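EmrA (Aquifex aeolicus, PDB 4TKO) serves as the periplasmic adaptor of a major facilitator superfamily multidrug efflux pump, and so probably takes part in exporting xenobiotics across the cell envelope. Local coordinates at residues Ala12-Leu23 against Phe248-Glu259; Leu280-Phe288 against Leu335-Glu343. All coordinates share one frame; numbering follows the deposited sequence.

Interaction 1. Residues Ala12-Leu23 against Phe248-Glu259; sequences AVFVKADELSYL and FALVNPESFYVE
Lys16 lays the start of its side chain across the ring of Tyr257, with CB 4.0 Å from the ring centroid and over the face, a CH-pi contact. Tyr257 has CG between its own backbone N and carbonyl carbon (chi1 64°), and this rotation turns the ring back over Lys16 of strand 13-17. Asp18 crosses the Tyr257 side chain at about a right angle, its carboxylate plane 30° from the ring, OD1 3.6 Å from Tyr257 CE1. That carboxylate, poorly ordered, makes its salt bridge with Lys325, which also gives Tyr257 a cation-pi partner. Farther along, the extended Glu259 lies between Phe14 and Lys16. Glu259 OE2 is 3.4 Å from Lys16 CD. Lys16 NZ stays 4.5 Å from Glu259 OE2, beyond a salt bridge. The Phe14 ring stands steeply to the carboxylate, the planes 73° apart.

The other face makes mainly apolar contacts. Val15 CG1 leans obliquely on Phe256 at CD1, while Val251 CG1 sits over one face of the Phe256 ring and meets Ala17 CB at 3.9 Å. Leu20 CB packs on Val251 CG2 at 3.7 Å. Tyr22 CD1 packs on Ala249 CB, while Leu20 CD1 lies over one face of the Tyr22 ring.

Beneath these side chains run two antiparallel sets of backbone bonds: Phe14 with Glu259 and Lys16 with Tyr257 exchange pairs, as do Ser21 and Leu250. The register slips by two between Ala17 and Leu20, where both chains loop out; Ser255 OG approaches Glu19 O there at 3.0 Å, though another acceptor competes for its proton. One long N-terminal strand pairs in turn with strands 246-251 and 256-263, consistent with a junction between the barrel-sandwich hybrid and the beta-barrel, two domains found in membrane fusion protein adaptors.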
# COMPACT_ATOMS: atom_id res chain seq x y z
N ALA A 12 24.96 54.61 9.56
CA ALA A 12 24.13 54.11 8.47
C ALA A 12 24.32 52.60 8.35
O ALA A 12 25.02 52.11 7.44
CB ALA A 12 24.50 54.82 7.16
N VAL A 13 23.70 51.86 9.27
CA VAL A 13 23.89 50.42 9.30
C VAL A 13 22.56 49.66 9.22
O VAL A 13 21.61 49.94 9.96
CB VAL A 13 24.70 49.96 10.57
CG1 VAL A 13 25.18 51.15 11.40
CG2 VAL A 13 23.89 49.02 11.44
N PHE A 14 22.50 48.69 8.31
CA PHE A 14 21.28 47.89 8.17
C PHE A 14 21.62 46.43 8.27
O PHE A 14 22.47 45.94 7.52
CB PHE A 14 20.59 48.16 6.83
CG PHE A 14 20.41 49.61 6.56
CD1 PHE A 14 21.45 50.37 6.02
CD2 PHE A 14 19.21 50.24 6.88
CE1 PHE A 14 21.29 51.71 5.80
CE2 PHE A 14 19.05 51.57 6.66
CZ PHE A 14 20.08 52.31 6.11
N VAL A 15 20.98 45.75 9.21
CA VAL A 15 21.08 44.30 9.26
C VAL A 15 20.25 43.71 8.11
O VAL A 15 19.03 43.95 7.97
CB VAL A 15 20.62 43.74 10.64
CG1 VAL A 15 20.64 42.25 10.65
CG2 VAL A 15 21.52 44.27 11.74
N LYS A 16 20.91 42.93 7.25
CA LYS A 16 20.24 42.35 6.09
C LYS A 16 20.40 40.84 6.04
O LYS A 16 21.23 40.26 6.75
CB LYS A 16 20.77 42.98 4.80
CG LYS A 16 20.63 44.50 4.76
CD LYS A 16 20.55 45.02 3.33
CE LYS A 16 19.25 44.59 2.66
NZ LYS A 16 19.14 45.13 1.28
N ALA A 17 19.60 40.19 5.20
CA ALA A 17 19.63 38.74 5.06
C ALA A 17 19.76 38.33 3.59
O ALA A 17 18.91 38.66 2.77
CB ALA A 17 18.37 38.13 5.67
N ASP A 18 20.84 37.62 3.28
CA ASP A 18 21.07 37.14 1.92
C ASP A 18 20.04 36.09 1.52
O ASP A 18 19.27 36.29 0.58
CB ASP A 18 22.49 36.57 1.79
CG ASP A 18 23.47 37.58 1.21
OD1 ASP A 18 23.03 38.46 0.44
OD2 ASP A 18 24.67 37.48 1.53
N GLU A 19 20.04 34.97 2.23
CA GLU A 19 19.16 33.85 1.88
C GLU A 19 18.05 33.60 2.89
O GLU A 19 18.29 33.05 3.96
CB GLU A 19 19.98 32.57 1.71
CG GLU A 19 20.96 32.62 0.55
CD GLU A 19 20.28 32.87 -0.77
OE1 GLU A 19 19.10 32.48 -0.93
OE2 GLU A 19 20.92 33.47 -1.67
N LEU A 20 16.83 34.00 2.53
CA LEU A 20 15.66 33.62 3.31
C LEU A 20 14.79 32.66 2.50
O LEU A 20 14.97 32.52 1.29
CB LEU A 20 14.86 34.86 3.73
CG LEU A 20 14.31 35.79 2.65
CD1 LEU A 20 13.14 35.16 1.91
CD2 LEU A 20 13.89 37.11 3.27
N SER A 21 13.85 32.00 3.18
CA SER A 21 13.00 31.00 2.54
C SER A 21 11.56 31.25 2.84
O SER A 21 11.20 31.61 3.96
CB SER A 21 13.38 29.60 2.99
OG SER A 21 14.75 29.44 2.77
N TYR A 22 10.72 31.06 1.83
CA TYR A 22 9.29 31.27 1.99
C TYR A 22 8.66 29.94 2.38
O TYR A 22 9.01 28.92 1.82
CB TYR A 22 8.69 31.85 0.69
CG TYR A 22 9.25 33.23 0.34
CD1 TYR A 22 8.85 34.36 1.04
CD2 TYR A 22 10.16 33.39 -0.70
CE1 TYR A 22 9.37 35.60 0.74
CE2 TYR A 22 10.65 34.64 -1.03
CZ TYR A 22 10.27 35.74 -0.30
OH TYR A 22 10.78 36.99 -0.60
N LEU A 23 7.77 29.96 3.38
CA LEU A 23 7.07 28.75 3.80
C LEU A 23 5.62 28.77 3.39
O LEU A 23 4.97 29.81 3.40
CB LEU A 23 7.14 28.55 5.32
CG LEU A 23 8.54 28.69 5.88
CD1 LEU A 23 8.51 28.46 7.37
CD2 LEU A 23 9.46 27.72 5.17
N PHE A 248 5.04 32.51 5.76
CA PHE A 248 6.13 33.21 6.44
C PHE A 248 7.37 33.25 5.58
O PHE A 248 7.50 32.50 4.61
CB PHE A 248 6.50 32.56 7.78
CG PHE A 248 5.35 32.36 8.72
CD1 PHE A 248 4.46 31.31 8.54
CD2 PHE A 248 5.17 33.22 9.79
CE1 PHE A 248 3.40 31.14 9.40
CE2 PHE A 248 4.11 33.05 10.66
CZ PHE A 248 3.23 32.01 10.47
N ALA A 249 8.29 34.12 5.97
CA ALA A 249 9.66 34.03 5.49
C ALA A 249 10.59 33.65 6.66
O ALA A 249 10.51 34.23 7.74
CB ALA A 249 10.08 35.32 4.88
N LEU A 250 11.44 32.65 6.45
CA LEU A 250 12.35 32.20 7.49
C LEU A 250 13.78 32.48 7.09
O LEU A 250 14.18 32.16 5.97
CB LEU A 250 12.18 30.72 7.77
CG LEU A 250 12.47 30.32 9.21
CD1 LEU A 250 11.56 31.08 10.14
CD2 LEU A 250 12.27 28.83 9.37
N VAL A 251 14.53 33.07 8.00
CA VAL A 251 15.92 33.41 7.74
C VAL A 251 16.84 32.46 8.47
O VAL A 251 16.69 32.20 9.67
CB VAL A 251 16.22 34.86 8.17
CG1 VAL A 251 17.74 35.16 8.12
CG2 VAL A 251 15.44 35.83 7.30
N ASN A 252 17.79 31.91 7.73
CA ASN A 252 18.83 31.10 8.33
C ASN A 252 19.82 32.06 8.96
O ASN A 252 20.41 32.90 8.29
CB ASN A 252 19.48 30.22 7.26
CG ASN A 252 20.83 29.69 7.69
OD1 ASN A 252 21.19 29.71 8.86
ND2 ASN A 252 21.58 29.20 6.72
N PRO A 253 19.99 31.95 10.27
CA PRO A 253 20.77 32.96 11.00
C PRO A 253 22.19 33.14 10.45
O PRO A 253 22.75 34.23 10.56
CB PRO A 253 20.79 32.41 12.42
CG PRO A 253 19.55 31.59 12.52
CD PRO A 253 19.38 30.96 11.16
N GLU A 254 22.76 32.10 9.85
CA GLU A 254 24.06 32.23 9.20
C GLU A 254 23.99 33.15 7.99
O GLU A 254 25.03 33.59 7.49
CB GLU A 254 24.60 30.85 8.79
CG GLU A 254 24.80 29.90 9.98
CD GLU A 254 25.04 28.44 9.59
OE1 GLU A 254 24.06 27.67 9.48
OE2 GLU A 254 26.22 28.06 9.42
N SER A 255 22.78 33.46 7.53
CA SER A 255 22.59 34.31 6.34
C SER A 255 22.84 35.78 6.64
O SER A 255 23.20 36.54 5.75
CB SER A 255 21.17 34.15 5.78
OG SER A 255 20.98 32.85 5.27
N PHE A 256 22.63 36.17 7.89
CA PHE A 256 22.75 37.57 8.29
C PHE A 256 24.12 38.22 8.04
O PHE A 256 25.19 37.62 8.28
CB PHE A 256 22.42 37.71 9.77
CG PHE A 256 20.97 37.58 10.10
CD1 PHE A 256 20.03 38.42 9.53
CD2 PHE A 256 20.54 36.62 11.02
CE1 PHE A 256 18.67 38.32 9.86
CE2 PHE A 256 19.20 36.52 11.36
CZ PHE A 256 18.26 37.37 10.77
N TYR A 257 24.06 39.46 7.58
CA TYR A 257 25.23 40.32 7.49
C TYR A 257 24.81 41.75 7.78
O TYR A 257 23.61 42.06 7.86
CB TYR A 257 25.90 40.25 6.12
CG TYR A 257 25.04 40.74 4.99
CD1 TYR A 257 24.00 39.97 4.50
CD2 TYR A 257 25.28 41.97 4.38
CE1 TYR A 257 23.22 40.39 3.46
CE2 TYR A 257 24.49 42.41 3.32
CZ TYR A 257 23.46 41.61 2.87
OH TYR A 257 22.65 41.99 1.83
N VAL A 258 25.79 42.61 7.97
CA VAL A 258 25.50 44.01 8.19
C VAL A 258 25.88 44.77 6.95
O VAL A 258 26.93 44.49 6.34
CB VAL A 258 26.23 44.56 9.41
CG1 VAL A 258 26.04 46.06 9.50
CG2 VAL A 258 25.73 43.87 10.66
N GLU A 259 25.00 45.67 6.54
CA GLU A 259 25.27 46.51 5.39
C GLU A 259 25.45 47.93 5.87
O GLU A 259 24.61 48.50 6.58
CB GLU A 259 24.15 46.43 4.36
CG GLU A 259 24.43 47.21 3.07
CD GLU A 259 23.16 47.66 2.34
OE1 GLU A 259 23.15 47.65 1.09
OE2 GLU A 259 22.16 48.04 3.01

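Interaction 2. Residues Leu280-Phe288 against Leu335-Glu343; sequences LDAYPDILF and LLRVGMGGE
Leu280 and Gly342 face each other as an antiparallel, non-hydrogen-bonded pair, their CA atoms 4.1 Å apart, and from there the two chains diverge into loops. Residues 280-288 make two successive type I turns, Leu280 to Tyr283 and Tyr283 to Ile286; residues 335-343 fold through a type II turn from Arg337 to Met340, with Gly339 in a positive-phi conformation that suits glycine. One backbone bond joins the loops directly, Asp281 N to Gly341 O at 3.2 Å. Beside it, the Asp281 side chain lies about 4 Å from a bound magnesium ion.

The 280-288 loop is the connection of a beta hairpin, joining strands 275-280 and 288-295 of the beta-barrel domain, and the run into strand 342-347 packs against it. Tyr283 makes the polar link: its OH donates to Leu335 O at 2.7 Å, in the carbonyl plane and on a lone pair. With CG anti to its carbonyl carbon (chi1 -55°), the ring reaches across to the Leu335 backbone, while Ala282 CB sits centred over one face. Met340 SD approaches the ring obliquely, 5.0 Å from its centroid, a Met-aromatic contact.

Deeper in, Leu336 CD2 rests over one face of the Phe288 ring, 3.8 Å from its centroid, and Ile286 CG2 covers the opposite face, so the ring is sandwiched between two methyls. The same Leu336 CD2 touches Leu280 CD1 at 3.6 Å, the two leucines crossing at about a right angle. Met340 brings its CE to that Leu280 branch as well.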
# COMPACT_ATOMS: atom_id res chain seq x y z
N LEU A 280 24.37 47.35 17.82
CA LEU A 280 22.98 47.55 17.47
C LEU A 280 22.21 48.17 18.63
O LEU A 280 22.37 47.78 19.79
CB LEU A 280 22.34 46.21 17.05
CG LEU A 280 23.16 45.53 15.94
CD1 LEU A 280 22.80 44.08 15.75
CD2 LEU A 280 23.02 46.30 14.65
N ASP A 281 21.34 49.11 18.34
CA ASP A 281 20.59 49.76 19.39
C ASP A 281 19.77 48.77 20.20
O ASP A 281 19.57 48.94 21.40
CB ASP A 281 19.71 50.84 18.80
CG ASP A 281 20.51 51.82 17.94
OD1 ASP A 281 21.64 52.19 18.34
OD2 ASP A 281 20.00 52.20 16.86
N ALA A 282 19.30 47.72 19.54
CA ALA A 282 18.50 46.71 20.22
C ALA A 282 19.30 45.97 21.29
O ALA A 282 18.75 45.49 22.27
CB ALA A 282 17.93 45.72 19.22
N TYR A 283 20.61 45.87 21.10
CA TYR A 283 21.42 45.09 22.03
C TYR A 283 22.65 45.84 22.52
O TYR A 283 23.75 45.68 21.99
CB TYR A 283 21.82 43.76 21.39
CG TYR A 283 20.63 42.96 20.90
CD1 TYR A 283 19.63 42.55 21.78
CD2 TYR A 283 20.50 42.63 19.55
CE1 TYR A 283 18.54 41.83 21.34
CE2 TYR A 283 19.41 41.90 19.10
CZ TYR A 283 18.44 41.50 19.99
OH TYR A 283 17.35 40.78 19.54
N PRO A 284 22.45 46.68 23.53
CA PRO A 284 23.46 47.54 24.18
C PRO A 284 24.63 46.76 24.76
O PRO A 284 25.75 47.27 24.77
CB PRO A 284 22.67 48.21 25.29
CG PRO A 284 21.29 48.28 24.76
CD PRO A 284 21.10 46.99 24.01
N ASP A 285 24.38 45.55 25.24
CA ASP A 285 25.41 44.79 25.96
C ASP A 285 26.11 43.81 25.05
O ASP A 285 26.83 42.93 25.53
CB ASP A 285 24.80 44.06 27.16
CG ASP A 285 23.79 44.91 27.92
OD1 ASP A 285 24.09 46.07 28.21
OD2 ASP A 285 22.68 44.41 28.21
N ILE A 286 25.91 43.94 23.75
CA ILE A 286 26.58 43.04 22.82
C ILE A 286 27.36 43.74 21.73
O ILE A 286 26.86 44.64 21.08
CB ILE A 286 25.60 42.11 22.13
CG1 ILE A 286 24.85 41.26 23.14
CG2 ILE A 286 26.35 41.25 21.11
CD1 ILE A 286 23.74 40.42 22.51
N LEU A 287 28.58 43.28 21.53
CA LEU A 287 29.40 43.77 20.45
C LEU A 287 29.55 42.72 19.36
O LEU A 287 30.36 41.81 19.47
CB LEU A 287 30.78 44.18 20.95
CG LEU A 287 31.58 44.84 19.83
CD1 LEU A 287 31.06 46.26 19.59
CD2 LEU A 287 33.06 44.83 20.12
N PHE A 288 28.77 42.86 18.29
CA PHE A 288 29.00 42.03 17.13
C PHE A 288 30.29 42.43 16.45
O PHE A 288 30.75 43.56 16.60
CB PHE A 288 27.83 42.12 16.17
CG PHE A 288 26.59 41.52 16.71
CD1 PHE A 288 26.31 40.18 16.49
CD2 PHE A 288 25.72 42.28 17.48
CE1 PHE A 288 25.15 39.61 17.01
CE2 PHE A 288 24.57 41.71 18.01
CZ PHE A 288 24.29 40.37 17.77
N LEU A 335 19.97 36.33 17.58
CA LEU A 335 19.41 37.57 18.11
C LEU A 335 19.13 38.64 17.06
O LEU A 335 18.47 39.62 17.38
CB LEU A 335 20.36 38.17 19.14
CG LEU A 335 20.53 37.51 20.51
CD1 LEU A 335 21.60 38.28 21.21
CD2 LEU A 335 19.24 37.59 21.27
N LEU A 336 19.64 38.47 15.85
CA LEU A 336 19.50 39.48 14.81
C LEU A 336 18.14 39.45 14.08
O LEU A 336 17.56 38.39 13.86
CB LEU A 336 20.63 39.33 13.79
CG LEU A 336 22.06 39.28 14.34
CD1 LEU A 336 22.96 38.76 13.27
CD2 LEU A 336 22.54 40.65 14.75
N ARG A 337 17.64 40.63 13.73
CA ARG A 337 16.41 40.83 12.94
C ARG A 337 16.72 41.72 11.70
O ARG A 337 17.48 42.69 11.81
CB ARG A 337 15.32 41.51 13.78
CG ARG A 337 14.45 40.62 14.69
CD ARG A 337 15.22 39.47 15.24
NE ARG A 337 14.50 38.74 16.28
CZ ARG A 337 14.95 37.64 16.87
NH1 ARG A 337 16.13 37.14 16.53
NH2 ARG A 337 14.23 37.05 17.81
N VAL A 338 16.15 41.42 10.54
CA VAL A 338 16.34 42.29 9.38
C VAL A 338 15.88 43.71 9.69
O VAL A 338 14.79 43.89 10.21
CB VAL A 338 15.57 41.81 8.11
CG1 VAL A 338 15.52 42.92 7.10
CG2 VAL A 338 16.22 40.58 7.50
N GLY A 339 16.71 44.71 9.39
CA GLY A 339 16.29 46.08 9.57
C GLY A 339 16.89 46.81 10.75
O GLY A 339 16.75 48.04 10.91
N MET A 340 17.57 46.06 11.61
CA MET A 340 18.17 46.64 12.80
C MET A 340 19.28 47.63 12.44
O MET A 340 20.06 47.39 11.52
CB MET A 340 18.74 45.54 13.71
CG MET A 340 17.71 44.92 14.64
SD MET A 340 18.43 43.69 15.75
CE MET A 340 19.73 43.02 14.71
N GLY A 341 19.32 48.74 13.16
CA GLY A 341 20.37 49.73 12.99
C GLY A 341 21.27 49.85 14.20
O GLY A 341 21.17 49.09 15.16
N GLY A 342 22.16 50.83 14.16
CA GLY A 342 23.13 51.02 15.21
C GLY A 342 24.33 51.78 14.70
O GLY A 342 24.20 52.69 13.90
N GLU A 343 25.52 51.38 15.14
CA GLU A 343 26.73 52.13 14.88
C GLU A 343 27.80 51.15 14.51
O GLU A 343 27.82 50.04 15.05
CB GLU A 343 27.14 52.93 16.11
CG GLU A 343 28.20 53.98 15.87
CD GLU A 343 28.29 54.96 17.03
OE1 GLU A 343 27.51 55.95 17.03
OE2 GLU A 343 29.12 54.74 17.95

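Overall arrangement
Both interactions hang on the same sheet, where strand 7-24 neighbours strand 342-347: Val15 N and O probably bond to Met340 O and Gly339 N, tying the 335-343 turn to the first strand. Their centres lie 14 Å apart. Interaction 1 is chiefly strand pairing, with Phe14, Lys16, Tyr257 and Glu259 on a partly exposed face and Val15, Val251, Phe256 and Val258 buried on the other; interaction 2 rests on one backbone bond, one tyrosine hydroxyl and a leucine-rich cluster. Phe256 and Leu336 connect their buried sides, whereas Asp281 and Phe14 lie on the surface. Interaction 1 appears to bridge two domains, while interaction 2 joins a hairpin loop to the run into strand 342-347 within the barrel part.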